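Local coordinates for RNA-binding protein RMD9, mitochondrial (PDB 7A9X) that binds a dodecameric RNA motif in the 3'-UTRs of yeast mitochondrial mRNAs and takes part in their processing or stability, at residues 434-443 with 460-471. Residues are numbered along the deposited sequence; the frame is centred on the assembly and turned at random.
Sequences RTIISYRILL and RWLELVKKLNEL. With nucleotides of chain B.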
loop_
_atom_site.group_PDB
_atom_site.type_symbol
_atom_site.label_atom_id
_atom_site.label_comp_id
_atom_site.label_asym_id
_atom_site.label_seq_id
_atom_site.Cartn_x
_atom_site.Cartn_y
_atom_site.Cartn_z
ATOM N N ARG A 434 5.351 -21.769 -2.071
ATOM C CA ARG A 434 5.364 -21.361 -0.673
ATOM C C ARG A 434 6.351 -20.226 -0.432
ATOM O O ARG A 434 7.432 -20.183 -1.024
ATOM C CB ARG A 434 5.711 -22.555 0.218
ATOM C CG ARG A 434 4.766 -23.738 0.067
ATOM C CD ARG A 434 3.349 -23.373 0.490
ATOM N NE ARG A 434 3.292 -22.953 1.888
ATOM C CZ ARG A 434 3.161 -23.787 2.915
ATOM N NH1 ARG A 434 3.121 -23.317 4.154
ATOM N NH2 ARG A 434 3.074 -25.095 2.703
ATOM N N THR A 435 5.959 -19.297 0.435
ATOM C CA THR A 435 6.837 -18.266 0.973
ATOM C C THR A 435 6.928 -18.438 2.485
ATOM O O THR A 435 6.248 -19.279 3.080
ATOM C CB THR A 435 6.337 -16.858 0.635
ATOM O OG1 THR A 435 5.222 -16.531 1.475
ATOM C CG2 THR A 435 5.917 -16.769 -0.820
ATOM N N ILE A 436 7.778 -17.621 3.113
ATOM C CA ILE A 436 7.906 -17.666 4.564
ATOM C C ILE A 436 6.698 -17.090 5.284
ATOM O O ILE A 436 6.568 -17.284 6.498
ATOM C CB ILE A 436 9.175 -16.923 5.024
ATOM C CG1 ILE A 436 9.064 -15.428 4.723
ATOM C CG2 ILE A 436 10.408 -17.510 4.353
ATOM C CD1 ILE A 436 10.256 -14.623 5.208
ATOM N N ILE A 437 5.811 -16.389 4.571
ATOM C CA ILE A 437 4.646 -15.784 5.213
ATOM C C ILE A 437 3.743 -16.858 5.810
ATOM O O ILE A 437 3.283 -16.734 6.952
ATOM C CB ILE A 437 3.873 -14.903 4.214
ATOM C CG1 ILE A 437 4.818 -13.950 3.478
ATOM C CG2 ILE A 437 2.769 -14.134 4.931
ATOM C CD1 ILE A 437 5.518 -12.959 4.367
ATOM N N SER A 438 3.472 -17.921 5.049
ATOM C CA SER A 438 2.591 -18.982 5.529
ATOM C C SER A 438 3.141 -19.623 6.796
ATOM O O SER A 438 2.416 -19.803 7.782
ATOM C CB SER A 438 2.399 -20.033 4.436
ATOM O OG SER A 438 3.649 -20.576 4.037
ATOM N N TYR A 439 4.429 -19.973 6.789
ATOM C CA TYR A 439 5.027 -20.606 7.958
ATOM C C TYR A 439 5.012 -19.674 9.163
ATOM O O TYR A 439 4.878 -20.140 10.301
ATOM C CB TYR A 439 6.450 -21.062 7.634
ATOM C CG TYR A 439 6.523 -22.053 6.489
ATOM C CD1 TYR A 439 6.595 -21.619 5.171
ATOM C CD2 TYR A 439 6.514 -23.423 6.727
ATOM C CE1 TYR A 439 6.657 -22.519 4.120
ATOM C CE2 TYR A 439 6.578 -24.332 5.681
ATOM C CZ TYR A 439 6.650 -23.873 4.380
ATOM O OH TYR A 439 6.713 -24.768 3.336
ATOM N N ARG A 440 5.135 -18.364 8.937
ATOM C CA ARG A 440 4.982 -17.414 10.034
ATOM C C ARG A 440 3.560 -17.432 10.582
ATOM O O ARG A 440 3.360 -17.454 11.801
ATOM C CB ARG A 440 5.358 -16.006 9.571
ATOM C CG ARG A 440 6.851 -15.763 9.460
ATOM C CD ARG A 440 7.148 -14.409 8.844
ATOM N NE ARG A 440 8.582 -14.141 8.799
ATOM C CZ ARG A 440 9.131 -13.104 8.174
ATOM N NH1 ARG A 440 8.364 -12.232 7.532
ATOM N NH2 ARG A 440 10.447 -12.943 8.190
ATOM N N ILE A 441 2.562 -17.431 9.696
ATOM C CA ILE A 441 1.172 -17.390 10.138
ATOM C C ILE A 441 0.780 -18.703 10.800
ATOM O O ILE A 441 0.044 -18.716 11.794
ATOM C CB ILE A 441 0.248 -17.054 8.954
ATOM C CG1 ILE A 441 0.618 -15.690 8.366
ATOM C CG2 ILE A 441 -1.207 -17.064 9.396
ATOM C CD1 ILE A 441 -0.010 -15.421 7.024
ATOM N N LEU A 442 1.261 -19.829 10.262
ATOM C CA LEU A 442 0.955 -21.125 10.861
ATOM C C LEU A 442 1.466 -21.206 12.294
ATOM O O LEU A 442 0.805 -21.782 13.166
ATOM C CB LEU A 442 1.547 -22.248 10.009
ATOM C CG LEU A 442 0.795 -22.582 8.718
ATOM C CD1 LEU A 442 1.648 -23.442 7.803
ATOM C CD2 LEU A 442 -0.512 -23.289 9.037
ATOM N N LEU A 443 2.639 -20.628 12.561
ATOM C CA LEU A 443 3.113 -20.544 13.939
ATOM C C LEU A 443 2.256 -19.585 14.754
ATOM O O LEU A 443 1.867 -19.900 15.885
ATOM C CB LEU A 443 4.578 -20.110 13.970
ATOM C CG LEU A 443 5.186 -19.892 15.359
ATOM C CD1 LEU A 443 5.124 -21.168 16.184
ATOM C CD2 LEU A 443 6.617 -19.389 15.254
ATOM N N ARG A 460 6.294 -26.153 14.325
ATOM C CA ARG A 460 6.016 -25.060 13.404
ATOM C C ARG A 460 7.083 -23.975 13.470
ATOM O O ARG A 460 7.259 -23.235 12.496
ATOM C CB ARG A 460 4.630 -24.476 13.687
ATOM C CG ARG A 460 3.499 -25.470 13.457
ATOM C CD ARG A 460 2.142 -24.787 13.390
ATOM N NE ARG A 460 1.058 -25.759 13.278
ATOM C CZ ARG A 460 0.622 -26.268 12.130
ATOM N NH1 ARG A 460 1.173 -25.898 10.981
ATOM N NH2 ARG A 460 -0.369 -27.150 12.129
ATOM N N TRP A 461 7.803 -23.867 14.590
ATOM C CA TRP A 461 8.938 -22.953 14.646
ATOM C C TRP A 461 10.139 -23.513 13.898
ATOM O O TRP A 461 10.811 -22.782 13.163
ATOM C CB TRP A 461 9.317 -22.658 16.097
ATOM C CG TRP A 461 10.673 -22.019 16.229
ATOM C CD1 TRP A 461 11.860 -22.652 16.475
ATOM C CD2 TRP A 461 10.984 -20.624 16.102
ATOM N NE1 TRP A 461 12.886 -21.739 16.514
ATOM C CE2 TRP A 461 12.375 -20.487 16.288
ATOM C CE3 TRP A 461 10.222 -19.478 15.851
ATOM C CZ2 TRP A 461 13.018 -19.251 16.235
ATOM C CZ3 TRP A 461 10.863 -18.253 15.798
ATOM C CH2 TRP A 461 12.247 -18.148 15.989
ATOM N N LEU A 462 10.428 -24.805 14.082
ATOM C CA LEU A 462 11.546 -25.422 13.378
ATOM C C LEU A 462 11.342 -25.366 11.870
ATOM O O LEU A 462 12.262 -25.013 11.124
ATOM C CB LEU A 462 11.727 -26.868 13.845
ATOM C CG LEU A 462 12.206 -27.074 15.282
ATOM C CD1 LEU A 462 12.140 -28.545 15.665
ATOM C CD2 LEU A 462 13.615 -26.530 15.465
ATOM N N GLU A 463 10.136 -25.701 11.405
ATOM C CA GLU A 463 9.869 -25.676 9.970
ATOM C C GLU A 463 9.951 -24.260 9.411
ATOM O O GLU A 463 10.262 -24.081 8.227
ATOM C CB GLU A 463 8.501 -26.295 9.679
ATOM C CG GLU A 463 8.273 -26.626 8.211
ATOM C CD GLU A 463 7.003 -27.419 7.974
ATOM O OE1 GLU A 463 6.321 -27.765 8.962
ATOM O OE2 GLU A 463 6.685 -27.698 6.798
ATOM N N LEU A 464 9.686 -23.249 10.241
ATOM C CA LEU A 464 9.869 -21.868 9.808
ATOM C C LEU A 464 11.349 -21.538 9.647
ATOM O O LEU A 464 11.757 -20.957 8.635
ATOM C CB LEU A 464 9.207 -20.910 10.801
ATOM C CG LEU A 464 9.505 -19.419 10.625
ATOM C CD1 LEU A 464 9.055 -18.924 9.257
ATOM C CD2 LEU A 464 8.858 -18.604 11.738
ATOM N N VAL A 465 12.167 -21.903 10.637
ATOM C CA VAL A 465 13.606 -21.664 10.537
ATOM C C VAL A 465 14.192 -22.432 9.358
ATOM O O VAL A 465 15.083 -21.937 8.657
ATOM C CB VAL A 465 14.308 -22.031 11.857
ATOM C CG1 VAL A 465 15.799 -21.753 11.763
ATOM C CG2 VAL A 465 13.696 -21.264 13.020
ATOM N N LYS A 466 13.698 -23.648 9.118
ATOM C CA LYS A 466 14.147 -24.410 7.957
ATOM C C LYS A 466 13.793 -23.688 6.663
ATOM O O LYS A 466 14.644 -23.513 5.782
ATOM C CB LYS A 466 13.540 -25.814 7.979
ATOM C CG LYS A 466 14.091 -26.711 9.077
ATOM C CD LYS A 466 13.400 -28.068 9.088
ATOM C CE LYS A 466 13.947 -28.965 10.191
ATOM N NZ LYS A 466 13.258 -30.286 10.231
ATOM N N LYS A 467 12.538 -23.244 6.536
ATOM C CA LYS A 467 12.123 -22.545 5.325
ATOM C C LYS A 467 12.840 -21.210 5.169
ATOM O O LYS A 467 13.023 -20.735 4.042
ATOM C CB LYS A 467 10.608 -22.338 5.327
ATOM C CG LYS A 467 10.046 -21.867 3.992
ATOM C CD LYS A 467 10.275 -22.902 2.899
ATOM C CE LYS A 467 9.703 -22.441 1.568
ATOM N NZ LYS A 467 9.897 -23.458 0.497
ATOM N N LEU A 468 13.249 -20.588 6.278
ATOM C CA LEU A 468 14.056 -19.375 6.185
ATOM C C LEU A 468 15.380 -19.660 5.486
ATOM O O LEU A 468 15.772 -18.945 4.558
ATOM C CB LEU A 468 14.298 -18.792 7.579
ATOM C CG LEU A 468 13.121 -18.111 8.280
ATOM C CD1 LEU A 468 13.561 -17.536 9.617
ATOM C CD2 LEU A 468 12.514 -17.031 7.399
ATOM N N ASN A 469 16.078 -20.714 5.914
ATOM C CA ASN A 469 17.359 -21.046 5.303
ATOM C C ASN A 469 17.183 -21.646 3.913
ATOM O O ASN A 469 18.061 -21.484 3.058
ATOM C CB ASN A 469 18.140 -22.000 6.207
ATOM C CG ASN A 469 18.440 -21.397 7.566
ATOM O OD1 ASN A 469 18.543 -20.179 7.708
ATOM N ND2 ASN A 469 18.578 -22.249 8.574
ATOM N N GLU A 470 16.065 -22.337 3.667
ATOM C CA GLU A 470 15.799 -22.861 2.330
ATOM C C GLU A 470 15.655 -21.734 1.316
ATOM O O GLU A 470 16.119 -21.848 0.176
ATOM C CB GLU A 470 14.541 -23.728 2.337
ATOM C CG GLU A 470 14.702 -25.074 3.015
ATOM C CD GLU A 470 13.411 -25.870 3.029
ATOM O OE1 GLU A 470 12.555 -25.633 2.149
ATOM O OE2 GLU A 470 13.248 -26.724 3.925
ATOM N N LEU A 471 15.009 -20.637 1.712
ATOM C CA LEU A 471 14.835 -19.476 0.853
ATOM C C LEU A 471 15.962 -18.461 1.004
ATOM O O LEU A 471 15.806 -17.306 0.592
ATOM C CB LEU A 471 13.484 -18.817 1.130
ATOM C CG LEU A 471 12.279 -19.726 0.889
ATOM C CD1 LEU A 471 10.983 -18.958 1.064
ATOM C CD2 LEU A 471 12.350 -20.355 -0.494
ATOM P P U B 11 -1.559 -9.497 8.306
ATOM O OP1 U B 11 -2.557 -9.565 9.407
ATOM O OP2 U B 11 -1.138 -8.170 7.789
ATOM O "O5'" U B 11 -0.253 -10.287 8.765
ATOM C "C5'" U B 11 -0.343 -11.576 9.349
ATOM C "C4'" U B 11 1.019 -12.189 9.545
ATOM O "O4'" U B 11 1.614 -12.490 8.255
ATOM C "C3'" U B 11 2.056 -11.311 10.228
ATOM O "O3'" U B 11 1.917 -11.278 11.636
ATOM C "C2'" U B 11 3.367 -11.921 9.753
ATOM O "O2'" U B 11 3.658 -13.112 10.468
ATOM C "C1'" U B 11 3.013 -12.300 8.315
ATOM N N1 U B 11 3.382 -11.236 7.356
ATOM C C2 U B 11 4.717 -11.092 7.022
ATOM O O2 U B 11 5.601 -11.797 7.478
ATOM N N3 U B 11 4.979 -10.087 6.124
ATOM C C4 U B 11 4.062 -9.232 5.545
ATOM O O4 U B 11 4.449 -8.371 4.755
ATOM C C5 U B 11 2.706 -9.446 5.944
ATOM C C6 U B 11 2.421 -10.417 6.814
ATOM P P U B 10 -1.015 -6.054 4.357
ATOM O OP1 U B 10 -1.745 -5.482 5.518
ATOM O OP2 U B 10 0.448 -5.825 4.232
ATOM O "O5'" U B 10 -1.279 -7.627 4.344
ATOM C "C5'" U B 10 -2.549 -8.166 4.683
ATOM C "C4'" U B 10 -2.495 -9.671 4.756
ATOM O "O4'" U B 10 -2.029 -10.188 3.486
ATOM C "C3'" U B 10 -1.528 -10.242 5.785
ATOM O "O3'" U B 10 -2.118 -10.357 7.070
ATOM C "C2'" U B 10 -1.129 -11.590 5.189
ATOM O "O2'" U B 10 -2.078 -12.592 5.520
ATOM C "C1'" U B 10 -1.205 -11.314 3.685
ATOM N N1 U B 10 0.119 -11.041 3.078
ATOM C C2 U B 10 0.759 -12.089 2.444
ATOM O O2 U B 10 0.285 -13.209 2.375
ATOM N N3 U B 10 1.976 -11.774 1.891
ATOM C C4 U B 10 2.600 -10.544 1.908
ATOM O O4 U B 10 3.698 -10.418 1.366
ATOM C C5 U B 10 1.873 -9.511 2.582
ATOM C C6 U B 10 0.686 -9.789 3.127
#
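I436 opens the apolar seam between two antiparallel helices, just ahead of what is probably the eighth pentatricopeptide repeat: its CG2 meets L471 CD1 at 3.6 Å and also touches L468 CD2, branched chains filling the space where the helices begin to pair. On the far side of its helix, I437 lays CD1 against the base of U11 of chain B. Y439 suits the middle because its flat ring can serve two kinds of neighbour. K467 CB stands 4.1 Å from the centroid of the Y439 ring, a CH-pi contact, while R434 NH1 covers the opposite face near the rim, and E463 OE2 comes to the edge at Y439 CE2 (3.5 Å). With alanine at this place the methylenes of K467 and the guanidinium of R434 would probably lose the aromatic surface between them. R440 CG lies 3.9 Å from L464 CD1, L464 being a knob among I436, Y439, R440 and L443; the extended chain of R440 carries NH1 to O2 of U11 of chain B, a 2.8 Å hydrogen bond, and D480 and D134 pair with the guanidinium. L442 packs against the R460 guanidinium, itself bridged to D424, and L443 CD2 meets the edge of W461 at CE3 (3.7 Å). Apolar contacts thus join the helices, while I437, I441 and R440 reach the RNA.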